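Local coordinates for DCN1-like protein 3 (Homo sapiens, PDB 4GBA) that promotes cullin neddylation by helping pass NEDD8 from N-terminally acetylated NEDD8-conjugating E2 enzymes to cullin-RBX complexes, at residues Arg43-Ala48 / Phe104-Asp109; Glu147-Ile152 / Val191-Glu196. All coordinates share one frame; numbering follows the deposited sequence.

Contact 1: residues Arg43-Ala48 / Phe104-Asp109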
ATOM      1  N   ARG A  43       6.183   7.382  -0.701  1.00 33.79           N
ATOM      2  CA  ARG A  43       7.558   7.050  -0.320  1.00 31.94           C
ATOM      3  C   ARG A  43       7.637   6.226   0.946  1.00 31.27           C
ATOM      4  O   ARG A  43       8.564   5.438   1.114  0.89 30.36           O
ATOM      5  CB  ARG A  43       8.388   8.301  -0.111  1.00 34.29           C
ATOM      6  CG  ARG A  43       8.920   8.901  -1.369  1.00 38.14           C
ATOM      7  CD  ARG A  43       9.191  10.355  -1.126  1.00 46.19           C
ATOM      8  NE  ARG A  43       9.251  11.088  -2.375  1.00 54.00           N
ATOM      9  CZ  ARG A  43       9.590  12.364  -2.456  1.00 56.28           C
ATOM     10  NH1 ARG A  43       9.892  13.022  -1.341  1.00 50.83           N
ATOM     11  NH2 ARG A  43       9.632  12.968  -3.645  1.00 58.61           N
ATOM     12  N   VAL A  44       6.678   6.434   1.847  1.00 33.12           N
ATOM     13  CA  VAL A  44       6.641   5.694   3.105  1.00 31.93           C
ATOM     14  C   VAL A  44       6.213   4.249   2.858  1.00 31.39           C
ATOM     15  O   VAL A  44       6.774   3.318   3.449  1.00 29.08           O
ATOM     16  CB  VAL A  44       5.742   6.393   4.159  1.00 31.86           C
ATOM     17  CG1 VAL A  44       5.638   5.551   5.423  1.00 25.80           C
ATOM     18  CG2 VAL A  44       6.304   7.798   4.471  1.00 29.00           C
ATOM     19  N   LEU A  45       5.234   4.063   1.973  1.00 30.41           N
ATOM     20  CA  LEU A  45       4.917   2.724   1.481  1.00 33.58           C
ATOM     21  C   LEU A  45       6.180   2.070   0.855  1.00 32.25           C
ATOM     22  O   LEU A  45       6.494   0.908   1.145  1.00 32.02           O
ATOM     23  CB  LEU A  45       3.751   2.766   0.482  1.00 31.41           C
ATOM     24  CG  LEU A  45       3.376   1.443  -0.202  1.00 36.01           C
ATOM     25  CD1 LEU A  45       2.723   0.453   0.790  1.00 28.25           C
ATOM     26  CD2 LEU A  45       2.478   1.691  -1.421  1.00 29.92           C
ATOM     27  N   LEU A  46       6.920   2.816   0.032  1.00 31.41           N
ATOM     28  CA  LEU A  46       8.161   2.280  -0.573  1.00 32.62           C
ATOM     29  C   LEU A  46       9.189   1.871   0.482  1.00 32.11           C
ATOM     30  O   LEU A  46       9.798   0.814   0.385  1.00 31.31           O
ATOM     31  CB  LEU A  46       8.791   3.278  -1.539  1.00 29.60           C
ATOM     32  CG  LEU A  46       7.972   3.635  -2.774  1.00 32.36           C
ATOM     33  CD1 LEU A  46       8.800   4.474  -3.758  1.00 35.88           C
ATOM     34  CD2 LEU A  46       7.482   2.377  -3.434  1.00 32.65           C
ATOM     35  N   LEU A  47       9.362   2.710   1.497  1.00 31.02           N
ATOM     36  CA  LEU A  47      10.248   2.407   2.614  1.00 28.11           C
ATOM     37  C   LEU A  47       9.837   1.118   3.309  1.00 29.67           C
ATOM     38  O   LEU A  47      10.662   0.229   3.494  1.00 34.66           O
ATOM     39  CB  LEU A  47      10.240   3.564   3.617  1.00 28.32           C
ATOM     40  CG  LEU A  47      11.543   4.041   4.252  1.00 36.66           C
ATOM     41  CD1 LEU A  47      12.704   4.068   3.233  1.00 30.42           C
ATOM     42  CD2 LEU A  47      11.340   5.426   4.909  1.00 33.51           C
ATOM     43  N   ALA A  48       8.564   1.018   3.701  1.00 29.37           N
ATOM     44  CA  ALA A  48       8.044  -0.181   4.349  1.00 28.06           C
ATOM     45  C   ALA A  48       8.269  -1.408   3.455  1.00 31.97           C
ATOM     46  O   ALA A  48       8.616  -2.485   3.935  1.00 30.96           O
ATOM     47  CB  ALA A  48       6.542  -0.017   4.680  1.00 28.27           C
ATOM     48  N   PHE A 104      -0.635  -5.624  -0.107  1.00 34.55           N
ATOM     49  CA  PHE A 104      -1.774  -6.322   0.462  1.00 35.02           C
ATOM     50  C   PHE A 104      -1.449  -6.812   1.875  1.00 38.27           C
ATOM     51  O   PHE A 104      -2.209  -6.568   2.822  1.00 37.24           O
ATOM     52  CB  PHE A 104      -2.242  -7.488  -0.419  1.00 34.65           C
ATOM     53  CG  PHE A 104      -3.383  -8.254   0.183  1.00 35.09           C
ATOM     54  CD1 PHE A 104      -4.696  -7.901  -0.085  1.00 33.71           C
ATOM     55  CD2 PHE A 104      -3.146  -9.283   1.076  1.00 35.12           C
ATOM     56  CE1 PHE A 104      -5.748  -8.589   0.506  1.00 37.05           C
ATOM     57  CE2 PHE A 104      -4.209  -9.967   1.675  1.00 35.16           C
ATOM     58  CZ  PHE A 104      -5.498  -9.621   1.386  1.00 33.66           C
ATOM     59  N   GLN A 105      -0.308  -7.488   1.997  1.00 37.99           N
ATOM     60  CA  GLN A 105       0.183  -8.034   3.264  1.00 40.96           C
ATOM     61  C   GLN A 105       0.404  -6.936   4.314  1.00 40.41           C
ATOM     62  O   GLN A 105       0.146  -7.118   5.513  1.00 42.46           O
ATOM     63  CB  GLN A 105       1.503  -8.790   3.017  1.00 38.06           C
ATOM     64  CG  GLN A 105       1.851  -9.795   4.106  1.00 43.31           C
ATOM     65  CD  GLN A 105       0.697 -10.771   4.391  1.00 54.77           C
ATOM     66  OE1 GLN A 105       0.011 -11.235   3.470  1.00 49.88           O
ATOM     67  NE2 GLN A 105       0.471 -11.066   5.674  1.00 55.01           N
ATOM     68  N   PHE A 106       0.903  -5.800   3.841  1.00 40.10           N
ATOM     69  CA  PHE A 106       1.158  -4.632   4.668  1.00 38.17           C
ATOM     70  C   PHE A 106      -0.152  -4.108   5.270  1.00 40.31           C
ATOM     71  O   PHE A 106      -0.255  -3.932   6.485  1.00 42.87           O
ATOM     72  CB  PHE A 106       1.850  -3.562   3.814  1.00 36.06           C
ATOM     73  CG  PHE A 106       2.325  -2.352   4.590  1.00 38.27           C
ATOM     74  CD1 PHE A 106       3.183  -2.490   5.675  1.00 38.90           C
ATOM     75  CD2 PHE A 106       1.951  -1.070   4.197  1.00 37.99           C
ATOM     76  CE1 PHE A 106       3.631  -1.369   6.374  1.00 41.26           C
ATOM     77  CE2 PHE A 106       2.394   0.052   4.887  1.00 37.44           C
ATOM     78  CZ  PHE A 106       3.233  -0.099   5.976  1.00 37.03           C
ATOM     79  N   GLY A 107      -1.154  -3.885   4.423  1.00 35.78           N
ATOM     80  CA  GLY A 107      -2.427  -3.356   4.881  1.00 43.11           C
ATOM     81  C   GLY A 107      -3.179  -4.344   5.754  1.00 42.84           C
ATOM     82  O   GLY A 107      -4.154  -3.998   6.413  1.00 44.07           O
ATOM     83  N   LEU A 108      -2.702  -5.582   5.771  1.00 40.34           N
ATOM     84  CA  LEU A 108      -3.403  -6.659   6.443  1.00 45.09           C
ATOM     85  C   LEU A 108      -3.067  -6.739   7.921  1.00 49.33           C
ATOM     86  O   LEU A 108      -1.916  -6.928   8.303  1.00 57.46           O
ATOM     87  CB  LEU A 108      -3.067  -7.984   5.762  1.00 47.55           C
ATOM     88  CG  LEU A 108      -3.984  -9.165   6.022  1.00 49.55           C
ATOM     89  CD1 LEU A 108      -5.404  -8.851   5.572  1.00 41.46           C
ATOM     90  CD2 LEU A 108      -3.416 -10.341   5.272  1.00 45.79           C
ATOM     91  N   ASP A 109      -4.091  -6.612   8.749  1.00 55.67           N
ATOM     92  CA  ASP A 109      -3.927  -6.680  10.192  1.00 63.27           C
ATOM     93  C   ASP A 109      -3.777  -8.114  10.679  1.00 68.58           C
ATOM     94  O   ASP A 109      -4.753  -8.736  11.083  1.00 68.88           O
ATOM     95  CB  ASP A 109      -5.127  -6.034  10.881  1.00 67.01           C
ATOM     96  CG  ASP A 109      -4.841  -5.681  12.316  1.00 77.20           C
ATOM     97  OD1 ASP A 109      -3.644  -5.560  12.654  1.00 79.89           O
ATOM     98  OD2 ASP A 109      -5.806  -5.518  13.097  1.00 82.49           O
TER
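The pocket of the DCUN1 domain that receives the N-terminally acetylated E2 peptide is built in part where Leu45 and Ala48 of helix 42-50 meet Phe106 near the end of helix 93-107. Leu45 and Ala48 lie three residues apart on one helix, so both can reach the same aromatic ring. Ala48 has the shorter reach, and its CB comes in obliquely at the far end of the ring, 3.6 Å from Phe106 CZ and equally near CE1. Leu45 meets the ring nearer its root: its CD1 touches Phe106 CD2 at 3.8 Å, with CE2 next in line. Both methyl groups approach at a slant from the same side of the ring plane, at different parts of the ring. With CG of Phe106 anti to the backbone N (chi1 -173°), the ring projects out from its own helix into the space between the two helices. The CA atoms of Ala48 and Phe106 stay 8.2 Å apart; the phenyl group reaches about half-way across, and Ala48 CB meets it.

All three residues are buried, and the interaction across these segments is purely apolar packing, with no charge or polar group to orient it. Phe102, one turn earlier on the helix of Phe106, brings its ring close to that of Phe106 and also touches Ala48, while Met56 packs on Phe106 from a loop. The modified residue of the bound peptide rests against Leu45, Ala48 and Phe106, as well as Val44, so the side chains that hold the two helices together also form pocket wall. A hydrophobic lining of this kind is consistent with binding of an acetylated, uncharged N terminus, and it is characteristic of the acetyl-dependent E2-binding pocket of DCN1-like proteins.

Contact 2: residues Glu147-Ile152 / Val191-Glu196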
ATOM      1  N   GLU A 147     -18.708   4.020  -2.403  1.00 53.68           N
ATOM      2  CA  GLU A 147     -20.145   3.875  -2.416  1.00 52.08           C
ATOM      3  C   GLU A 147     -20.518   2.510  -1.850  1.00 57.12           C
ATOM      4  O   GLU A 147     -21.425   2.393  -1.023  1.00 58.63           O
ATOM      5  CB  GLU A 147     -20.656   4.025  -3.839  1.00 53.99           C
ATOM      6  CG  GLU A 147     -22.126   3.743  -3.986  1.00 64.96           C
ATOM      7  CD  GLU A 147     -22.679   4.258  -5.300  1.00 71.84           C
ATOM      8  OE1 GLU A 147     -22.106   5.238  -5.838  1.00 71.57           O
ATOM      9  OE2 GLU A 147     -23.680   3.680  -5.790  1.00 67.78           O
ATOM     10  N   ASN A 148     -19.800   1.478  -2.289  1.00 55.17           N
ATOM     11  CA  ASN A 148     -20.014   0.107  -1.817  1.00 53.08           C
ATOM     12  C   ASN A 148     -21.445  -0.400  -2.033  1.00 51.33           C
ATOM     13  O   ASN A 148     -22.083  -0.900  -1.102  1.00 46.96           O
ATOM     14  CB  ASN A 148     -19.609  -0.036  -0.340  1.00 48.66           C
ATOM     15  CG  ASN A 148     -19.499  -1.494   0.098  1.00 51.82           C
ATOM     16  OD1 ASN A 148     -19.431  -2.406  -0.735  1.00 46.65           O
ATOM     17  ND2 ASN A 148     -19.471  -1.718   1.407  1.00 48.05           N
ATOM     18  N   PRO A 149     -21.936  -0.291  -3.276  1.00 52.17           N
ATOM     19  CA  PRO A 149     -23.294  -0.691  -3.672  1.00 52.53           C
ATOM     20  C   PRO A 149     -23.706  -2.037  -3.088  1.00 54.69           C
ATOM     21  O   PRO A 149     -24.835  -2.158  -2.624  1.00 54.36           O
ATOM     22  CB  PRO A 149     -23.195  -0.815  -5.198  1.00 52.96           C
ATOM     23  CG  PRO A 149     -22.105   0.117  -5.581  1.00 57.74           C
ATOM     24  CD  PRO A 149     -21.129   0.159  -4.425  1.00 53.86           C
ATOM     25  N   SER A 150     -22.809  -3.024  -3.114  1.00 53.35           N
ATOM     26  CA  SER A 150     -23.156  -4.392  -2.725  1.00 50.13           C
ATOM     27  C   SER A 150     -22.725  -4.745  -1.305  1.00 46.75           C
ATOM     28  O   SER A 150     -22.683  -5.919  -0.935  1.00 52.47           O
ATOM     29  CB  SER A 150     -22.590  -5.420  -3.727  1.00 56.39           C
ATOM     30  OG  SER A 150     -21.170  -5.381  -3.819  1.00 52.11           O
ATOM     31  N   GLY A 151     -22.411  -3.728  -0.512  1.00 46.98           N
ATOM     32  CA  GLY A 151     -22.036  -3.926   0.880  1.00 48.83           C
ATOM     33  C   GLY A 151     -21.061  -5.069   1.148  1.00 55.18           C
ATOM     34  O   GLY A 151     -21.406  -6.062   1.795  1.00 55.30           O
ATOM     35  N   ILE A 152     -19.833  -4.938   0.652  1.00 53.33           N
ATOM     36  CA  ILE A 152     -18.792  -5.901   0.983  1.00 48.18           C
ATOM     37  C   ILE A 152     -18.116  -5.489   2.297  1.00 53.38           C
ATOM     38  O   ILE A 152     -18.084  -4.296   2.653  1.00 53.70           O
ATOM     39  CB  ILE A 152     -17.760  -6.062  -0.163  1.00 50.08           C
ATOM     40  CG1 ILE A 152     -17.272  -4.702  -0.657  1.00 45.98           C
ATOM     41  CG2 ILE A 152     -18.368  -6.832  -1.338  1.00 49.38           C
ATOM     42  CD1 ILE A 152     -15.800  -4.468  -0.449  1.00 43.28           C
ATOM     43  N   VAL A 191     -18.532  -3.497 -13.049  1.00 45.31           N
ATOM     44  CA  VAL A 191     -18.788  -3.197 -14.445  1.00 47.87           C
ATOM     45  C   VAL A 191     -20.243  -2.758 -14.645  1.00 51.95           C
ATOM     46  O   VAL A 191     -20.519  -1.820 -15.392  1.00 51.37           O
ATOM     47  CB  VAL A 191     -18.409  -4.380 -15.351  1.00 47.23           C
ATOM     48  CG1 VAL A 191     -19.038  -4.229 -16.725  1.00 47.52           C
ATOM     49  CG2 VAL A 191     -16.885  -4.484 -15.461  1.00 43.42           C
ATOM     50  N   GLU A 192     -21.166  -3.425 -13.957  1.00 50.25           N
ATOM     51  CA  GLU A 192     -22.576  -3.051 -14.026  1.00 55.53           C
ATOM     52  C   GLU A 192     -22.750  -1.636 -13.489  1.00 56.75           C
ATOM     53  O   GLU A 192     -23.250  -0.749 -14.189  1.00 52.45           O
ATOM     54  CB  GLU A 192     -23.462  -4.035 -13.243  1.00 54.01           C
ATOM     55  CG  GLU A 192     -23.311  -5.514 -13.654  1.00 59.55           C
ATOM     56  CD  GLU A 192     -23.410  -5.744 -15.171  1.00 68.84           C
ATOM     57  OE1 GLU A 192     -24.425  -6.323 -15.628  1.00 70.62           O
ATOM     58  OE2 GLU A 192     -22.467  -5.362 -15.908  1.00 66.87           O
ATOM     59  N   TRP A 193     -22.323  -1.437 -12.244  1.00 53.13           N
ATOM     60  CA  TRP A 193     -22.346  -0.124 -11.613  1.00 52.47           C
ATOM     61  C   TRP A 193     -21.743   0.962 -12.504  1.00 53.51           C
ATOM     62  O   TRP A 193     -22.219   2.096 -12.530  1.00 57.95           O
ATOM     63  CB  TRP A 193     -21.595  -0.180 -10.289  1.00 49.37           C
ATOM     64  CG  TRP A 193     -21.487   1.149  -9.568  1.00 57.02           C
ATOM     65  CD1 TRP A 193     -22.301   1.609  -8.564  1.00 54.07           C
ATOM     66  CD2 TRP A 193     -20.495   2.173  -9.774  1.00 54.15           C
ATOM     67  NE1 TRP A 193     -21.881   2.850  -8.142  1.00 57.33           N
ATOM     68  CE2 TRP A 193     -20.771   3.219  -8.869  1.00 57.09           C
ATOM     69  CE3 TRP A 193     -19.398   2.308 -10.640  1.00 55.00           C
ATOM     70  CZ2 TRP A 193     -19.998   4.382  -8.801  1.00 56.75           C
ATOM     71  CZ3 TRP A 193     -18.631   3.468 -10.577  1.00 53.41           C
ATOM     72  CH2 TRP A 193     -18.932   4.487  -9.664  1.00 54.04           C
ATOM     73  N   GLU A 194     -20.697   0.605 -13.236  1.00 52.93           N
ATOM     74  CA  GLU A 194     -19.994   1.566 -14.072  1.00 55.44           C
ATOM     75  C   GLU A 194     -20.726   1.810 -15.390  1.00 62.62           C
ATOM     76  O   GLU A 194     -20.614   2.890 -15.979  1.00 65.47           O
ATOM     77  CB  GLU A 194     -18.559   1.106 -14.324  1.00 50.36           C
ATOM     78  CG  GLU A 194     -17.825   1.915 -15.378  1.00 54.93           C
ATOM     79  CD  GLU A 194     -17.568   3.354 -14.950  1.00 58.75           C
ATOM     80  OE1 GLU A 194     -17.931   3.706 -13.803  1.00 57.61           O
ATOM     81  OE2 GLU A 194     -17.002   4.128 -15.757  1.00 55.85           O
ATOM     82  N   MET A 195     -21.464   0.807 -15.859  1.00 61.52           N
ATOM     83  CA  MET A 195     -22.364   0.994 -17.000  1.00 65.55           C
ATOM     84  C   MET A 195     -23.515   1.932 -16.627  1.00 62.94           C
ATOM     85  O   MET A 195     -23.882   2.820 -17.392  1.00 64.86           O
ATOM     86  CB  MET A 195     -22.922  -0.348 -17.500  1.00 66.04           C
ATOM     87  CG  MET A 195     -21.910  -1.191 -18.251  1.00 59.57           C
ATOM     88  SD  MET A 195     -20.928  -0.161 -19.361  1.00 78.02           S
ATOM     89  CE  MET A 195     -21.898  -0.183 -20.868  1.00 67.42           C
ATOM     90  N   GLU A 196     -24.079   1.731 -15.443  1.00 60.00           N
ATOM     91  CA  GLU A 196     -25.167   2.577 -14.981  1.00 67.15           C
ATOM     92  C   GLU A 196     -24.738   4.035 -14.845  1.00 72.95           C
ATOM     93  O   GLU A 196     -25.484   4.936 -15.235  1.00 77.57           O
ATOM     94  CB  GLU A 196     -25.749   2.069 -13.659  1.00 66.51           C
ATOM     95  CG  GLU A 196     -26.624   3.092 -12.939  1.00 76.13           C
ATOM     96  CD  GLU A 196     -27.784   3.599 -13.797  1.00 82.74           C
ATOM     97  OE1 GLU A 196     -28.291   2.818 -14.635  1.00 83.01           O
ATOM     98  OE2 GLU A 196     -28.181   4.779 -13.634  1.00 76.99           O
TER
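Trp193, on the C-terminal helix 185-199, meets Glu147, the last residue of helix 138-147, and Pro149 in the turn after it, in the cullin-binding part of the DCUN1 domain, a family grouped with the EF-hands. From CB, with CG anti to the backbone N (chi1 177°), the indole swings out toward this turn. CG passes 4.2 Å from Pro149 CG, and CD1 is pressed closer to the same proline atom, at 3.3 Å, a tight apolar touch in which the two side chains cross at about a right angle. Next along the ring, NE1 donates a hydrogen bond to Glu147 OE2 at 3.1 Å, with an N-H...O angle of 153°. The acceptor lies in the indole plane, yet the donor stands well above the plane of the carboxylate, whose plane is turned 73° from the ring. Glu147 reaches this position through an extended chain. Farther round, CZ2 comes within 3.7 Å of Glu147 OE1, the carboxylate sitting along the NE1 edge. The ring also meets Phe144 of helix 138-147 edge-to-face. Replacing the indole by an alanine is likely to leave the Glu147 carboxylate without this N-H donor and to open a gap beside Pro149.

The turn also has bonds of its own. Asn148, which leaves the helix with positive phi, starts a type I beta turn closed by Gly151 N and Asn148 O. The side-chain amide of Asn148 then grips Ile152 at both polar backbone atoms: ND2 donates to Ile152 O at 3.2 Å, and Asn148 OD1 takes Ile152 N in the carbonyl plane at 2.9 Å.

From the N terminus, the chain first enters contact 1 at helix 42-50, runs through strand 59-60 and helices 61-71 and 76-89, and closes that loop at the end of helix 93-107. Contact 2 opens at the end of helix 138-147; its loop takes in strand 154-155 and helix 157-169 before helix 185-199 returns to the turn. The two loops therefore follow one another without nesting or crossing. Their centres lie 27 Å apart, and they do not touch. Contact 1 joins helices deep in the N-terminal half, whereas contact 2 fastens the last helix at the surface. Between them, Phe104 and Gln105 meet Trp160 and Arg157 of helix 157-169, linking the halves.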